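Local structure of tyrosine--tRNA ligase, mitochondrial (Coccidioides posadasii, 5IJX) at residues A[198-203]-A[213-218]. The protein probably attaches L-tyrosine to tRNA(Tyr) at the expense of ATP; this chain holds its class I catalytic domain and lacks the C-terminal part. Sequence-based numbering, arbitrary orientation.
Sequences DYVKSR and AEFCYP. With TYR (tyrosine), chain B.
Tyr199 reaches across to the ring of Pro218, where its OH lies 3.6 Å from Pro218 CG. The two side chains point at each other from the two helices. A chi1 of 61° turns the Tyr199 ring toward helix 217-229. Beside it, Val200 CG2 meets the edge of the Phe215 ring at CD1, at 4.4 Å, a loose apolar contact. At the more open end, Arg203 and Glu214 form a salt bridge. Arg203 NH1 donates to Glu214 OE2 at 3.0 Å, and NH2 adds a weak bond to the same oxygen. The guanidinium and carboxylate planes stand 82° apart, and NH1 meets OE2 from above the carboxylate plane. Glu214 OE1 takes the backbone N-H of Ser211, which helps fix the carboxylate. Next to Pro218, helix 217-229 carries Tyr217 into the tyrosine pocket of the class I catalytic domain. Its OH accepts a bond from the amino group of the bound tyrosine, 3.3 Å from TYR N, and is also hydrogen-bonded to Asp73, just after strand 67-72. The contact thus joins helix 198-205 to helices 212-215 and 217-229. Helix 191-195 packs against Phe215 and Pro218, helix 243-259 against Pro218, and Leu191 of the second subunit against Val200 and Phe215.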
ATOM      1  N   ASP A 198       6.147  19.124   5.425  1.00 73.90           N
ATOM      2  CA  ASP A 198       6.852  19.738   6.547  1.00 72.85           C
ATOM      3  C   ASP A 198       7.373  18.688   7.528  1.00 70.11           C
ATOM      4  O   ASP A 198       8.573  18.638   7.821  1.00 74.64           O
ATOM      5  CB  ASP A 198       5.932  20.740   7.252  1.00 84.95           C
ATOM      6  CG  ASP A 198       4.570  20.157   7.578  1.00 87.14           C
ATOM      7  OD1 ASP A 198       4.509  18.973   7.967  1.00 87.96           O
ATOM      8  OD2 ASP A 198       3.559  20.879   7.436  1.00 81.26           O
ATOM      9  N   TYR A 199       6.484  17.841   8.056  1.00 72.28           N
ATOM     10  CA  TYR A 199       6.908  16.902   9.090  1.00 78.62           C
ATOM     11  C   TYR A 199       7.844  15.828   8.550  1.00 78.32           C
ATOM     12  O   TYR A 199       8.566  15.204   9.337  1.00 77.93           O
ATOM     13  CB  TYR A 199       5.695  16.250   9.766  1.00 68.79           C
ATOM     14  CG  TYR A 199       4.792  15.442   8.860  1.00 68.99           C
ATOM     15  CD1 TYR A 199       5.184  14.199   8.377  1.00 70.51           C
ATOM     16  CD2 TYR A 199       3.530  15.909   8.515  1.00 74.44           C
ATOM     17  CE1 TYR A 199       4.354  13.456   7.557  1.00 72.47           C
ATOM     18  CE2 TYR A 199       2.693  15.172   7.699  1.00 65.08           C
ATOM     19  CZ  TYR A 199       3.109  13.948   7.223  1.00 73.28           C
ATOM     20  OH  TYR A 199       2.276  13.210   6.410  1.00 74.42           O
ATOM     21  N   VAL A 200       7.849  15.596   7.237  1.00 79.16           N
ATOM     22  CA  VAL A 200       8.801  14.657   6.650  1.00 77.38           C
ATOM     23  C   VAL A 200      10.204  15.250   6.675  1.00 70.12           C
ATOM     24  O   VAL A 200      11.167  14.599   7.102  1.00 66.62           O
ATOM     25  CB  VAL A 200       8.370  14.282   5.221  1.00 74.14           C
ATOM     26  CG1 VAL A 200       9.345  13.291   4.614  1.00 79.36           C
ATOM     27  CG2 VAL A 200       6.964  13.703   5.224  1.00 55.75           C
ATOM     28  N   LYS A 201      10.341  16.495   6.215  1.00 61.61           N
ATOM     29  CA  LYS A 201      11.612  17.201   6.339  1.00 75.36           C
ATOM     30  C   LYS A 201      12.066  17.244   7.793  1.00 79.50           C
ATOM     31  O   LYS A 201      13.231  16.967   8.105  1.00 75.86           O
ATOM     32  CB  LYS A 201      11.475  18.619   5.777  1.00 85.98           C
ATOM     33  CG  LYS A 201      11.156  18.680   4.290  1.00 83.99           C
ATOM     34  CD  LYS A 201      10.913  20.113   3.834  1.00 83.57           C
ATOM     35  N   SER A 202      11.146  17.580   8.701  1.00 82.75           N
ATOM     36  CA  SER A 202      11.494  17.695  10.114  1.00 84.84           C
ATOM     37  C   SER A 202      12.005  16.370  10.668  1.00 82.99           C
ATOM     38  O   SER A 202      13.092  16.307  11.254  1.00 86.75           O
ATOM     39  CB  SER A 202      10.281  18.175  10.910  1.00 85.54           C
ATOM     40  OG  SER A 202       9.896  19.480  10.513  1.00 94.26           O
ATOM     41  N   ARG A 203      11.231  15.296  10.493  1.00 77.05           N
ATOM     42  CA  ARG A 203      11.580  14.023  11.111  1.00 68.81           C
ATOM     43  C   ARG A 203      12.738  13.324  10.411  1.00 68.69           C
ATOM     44  O   ARG A 203      13.387  12.472  11.025  1.00 76.45           O
ATOM     45  CB  ARG A 203      10.354  13.112  11.145  1.00 61.80           C
ATOM     46  CG  ARG A 203       9.267  13.623  12.079  1.00 75.03           C
ATOM     47  CD  ARG A 203       8.121  12.642  12.225  1.00 82.66           C
ATOM     48  NE  ARG A 203       8.567  11.347  12.730  1.00 72.30           N
ATOM     49  CZ  ARG A 203       7.749  10.375  13.121  1.00 78.68           C
ATOM     50  NH1 ARG A 203       6.435  10.550  13.074  1.00 85.11           N
ATOM     51  NH2 ARG A 203       8.245   9.228  13.565  1.00 89.33           N
ATOM     52  N   ALA A 213       4.703   3.086   7.050  1.00 44.26           N
ATOM     53  CA  ALA A 213       3.302   3.249   7.421  1.00 52.02           C
ATOM     54  C   ALA A 213       2.987   4.710   7.728  1.00 60.54           C
ATOM     55  O   ALA A 213       2.004   5.265   7.223  1.00 57.98           O
ATOM     56  CB  ALA A 213       2.971   2.357   8.616  1.00 51.06           C
ATOM     57  N   GLU A 214       3.818   5.352   8.553  1.00 62.96           N
ATOM     58  CA  GLU A 214       3.617   6.768   8.848  1.00 60.85           C
ATOM     59  C   GLU A 214       3.683   7.610   7.580  1.00 60.23           C
ATOM     60  O   GLU A 214       2.859   8.512   7.377  1.00 53.13           O
ATOM     61  CB  GLU A 214       4.660   7.248   9.857  1.00 62.50           C
ATOM     62  CG  GLU A 214       4.513   6.656  11.251  1.00 68.28           C
ATOM     63  CD  GLU A 214       5.623   7.099  12.184  1.00 67.87           C
ATOM     64  OE1 GLU A 214       6.803   6.832  11.876  1.00 67.89           O
ATOM     65  OE2 GLU A 214       5.314   7.725  13.219  1.00 77.64           O
ATOM     66  N   PHE A 215       4.658   7.329   6.714  1.00 50.17           N
ATOM     67  CA  PHE A 215       4.823   8.109   5.492  1.00 47.55           C
ATOM     68  C   PHE A 215       3.607   7.991   4.582  1.00 52.00           C
ATOM     69  O   PHE A 215       3.279   8.939   3.861  1.00 66.61           O
ATOM     70  CB  PHE A 215       6.089   7.652   4.766  1.00 55.11           C
ATOM     71  CG  PHE A 215       6.351   8.375   3.477  1.00 57.58           C
ATOM     72  CD1 PHE A 215       6.742   9.701   3.477  1.00 62.68           C
ATOM     73  CD2 PHE A 215       6.224   7.721   2.265  1.00 56.80           C
ATOM     74  CE1 PHE A 215       6.991  10.366   2.291  1.00 64.72           C
ATOM     75  CE2 PHE A 215       6.471   8.378   1.077  1.00 60.05           C
ATOM     76  CZ  PHE A 215       6.854   9.703   1.091  1.00 64.19           C
ATOM     77  N   CYS A 216       2.927   6.847   4.608  1.00 60.85           N
ATOM     78  CA  CYS A 216       1.780   6.596   3.746  1.00 57.93           C
ATOM     79  C   CYS A 216       0.454   7.012   4.372  1.00 58.71           C
ATOM     80  O   CYS A 216      -0.596   6.810   3.753  1.00 55.10           O
ATOM     81  CB  CYS A 216       1.727   5.108   3.375  1.00 48.66           C
ATOM     82  SG  CYS A 216       3.128   4.548   2.375  0.65 52.54           S
ATOM     83  N   TYR A 217       0.471   7.587   5.574  1.00 59.24           N
ATOM     84  CA  TYR A 217      -0.774   8.033   6.195  1.00 55.34           C
ATOM     85  C   TYR A 217      -1.558   8.988   5.306  1.00 47.36           C
ATOM     86  O   TYR A 217      -2.750   8.729   5.051  1.00 48.96           O
ATOM     87  CB  TYR A 217      -0.467   8.669   7.554  1.00 54.13           C
ATOM     88  CG  TYR A 217      -1.703   9.059   8.328  1.00 64.81           C
ATOM     89  CD1 TYR A 217      -2.226   8.222   9.304  1.00 61.62           C
ATOM     90  CD2 TYR A 217      -2.353  10.261   8.078  1.00 75.17           C
ATOM     91  CE1 TYR A 217      -3.358   8.575  10.012  1.00 68.16           C
ATOM     92  CE2 TYR A 217      -3.486  10.620   8.776  1.00 78.91           C
ATOM     93  CZ  TYR A 217      -3.985   9.777   9.743  1.00 76.97           C
ATOM     94  OH  TYR A 217      -5.115  10.139  10.441  1.00 70.28           O
ATOM     95  N   PRO A 218      -0.982  10.084   4.802  1.00 45.76           N
ATOM     96  CA  PRO A 218      -1.772  10.984   3.948  1.00 45.15           C
ATOM     97  C   PRO A 218      -2.302  10.305   2.703  1.00 53.14           C
ATOM     98  O   PRO A 218      -3.307  10.762   2.144  1.00 50.02           O
ATOM     99  CB  PRO A 218      -0.785  12.110   3.606  1.00 48.00           C
ATOM    100  CG  PRO A 218       0.565  11.493   3.768  1.00 51.14           C
ATOM    101  CD  PRO A 218       0.430  10.502   4.884  1.00 48.23           C
TER
HETATM  102  N   TYR B 501      -6.278  13.184  10.443  1.00 71.34           N
HETATM  103  CA  TYR B 501      -7.401  13.293  11.366  1.00 77.88           C
HETATM  104  C   TYR B 501      -6.908  13.561  12.788  1.00 80.94           C
HETATM  105  O   TYR B 501      -7.618  14.134  13.620  1.00 73.96           O
HETATM  106  CB  TYR B 501      -8.244  12.014  11.334  1.00 76.73           C
HETATM  107  CG  TYR B 501      -8.739  11.617   9.954  1.00 63.18           C
HETATM  108  CD1 TYR B 501      -9.126  12.574   9.025  1.00 55.85           C
HETATM  109  CD2 TYR B 501      -8.818  10.280   9.585  1.00 56.12           C
HETATM  110  CE1 TYR B 501      -9.578  12.209   7.766  1.00 57.41           C
HETATM  111  CE2 TYR B 501      -9.268   9.907   8.330  1.00 53.17           C
HETATM  112  CZ  TYR B 501      -9.646  10.872   7.425  1.00 56.95           C
HETATM  113  OH  TYR B 501     -10.094  10.497   6.178  1.00 52.88           O
HETATM  114  OXT TYR B 501      -5.782  13.207  13.143  1.00 84.91           O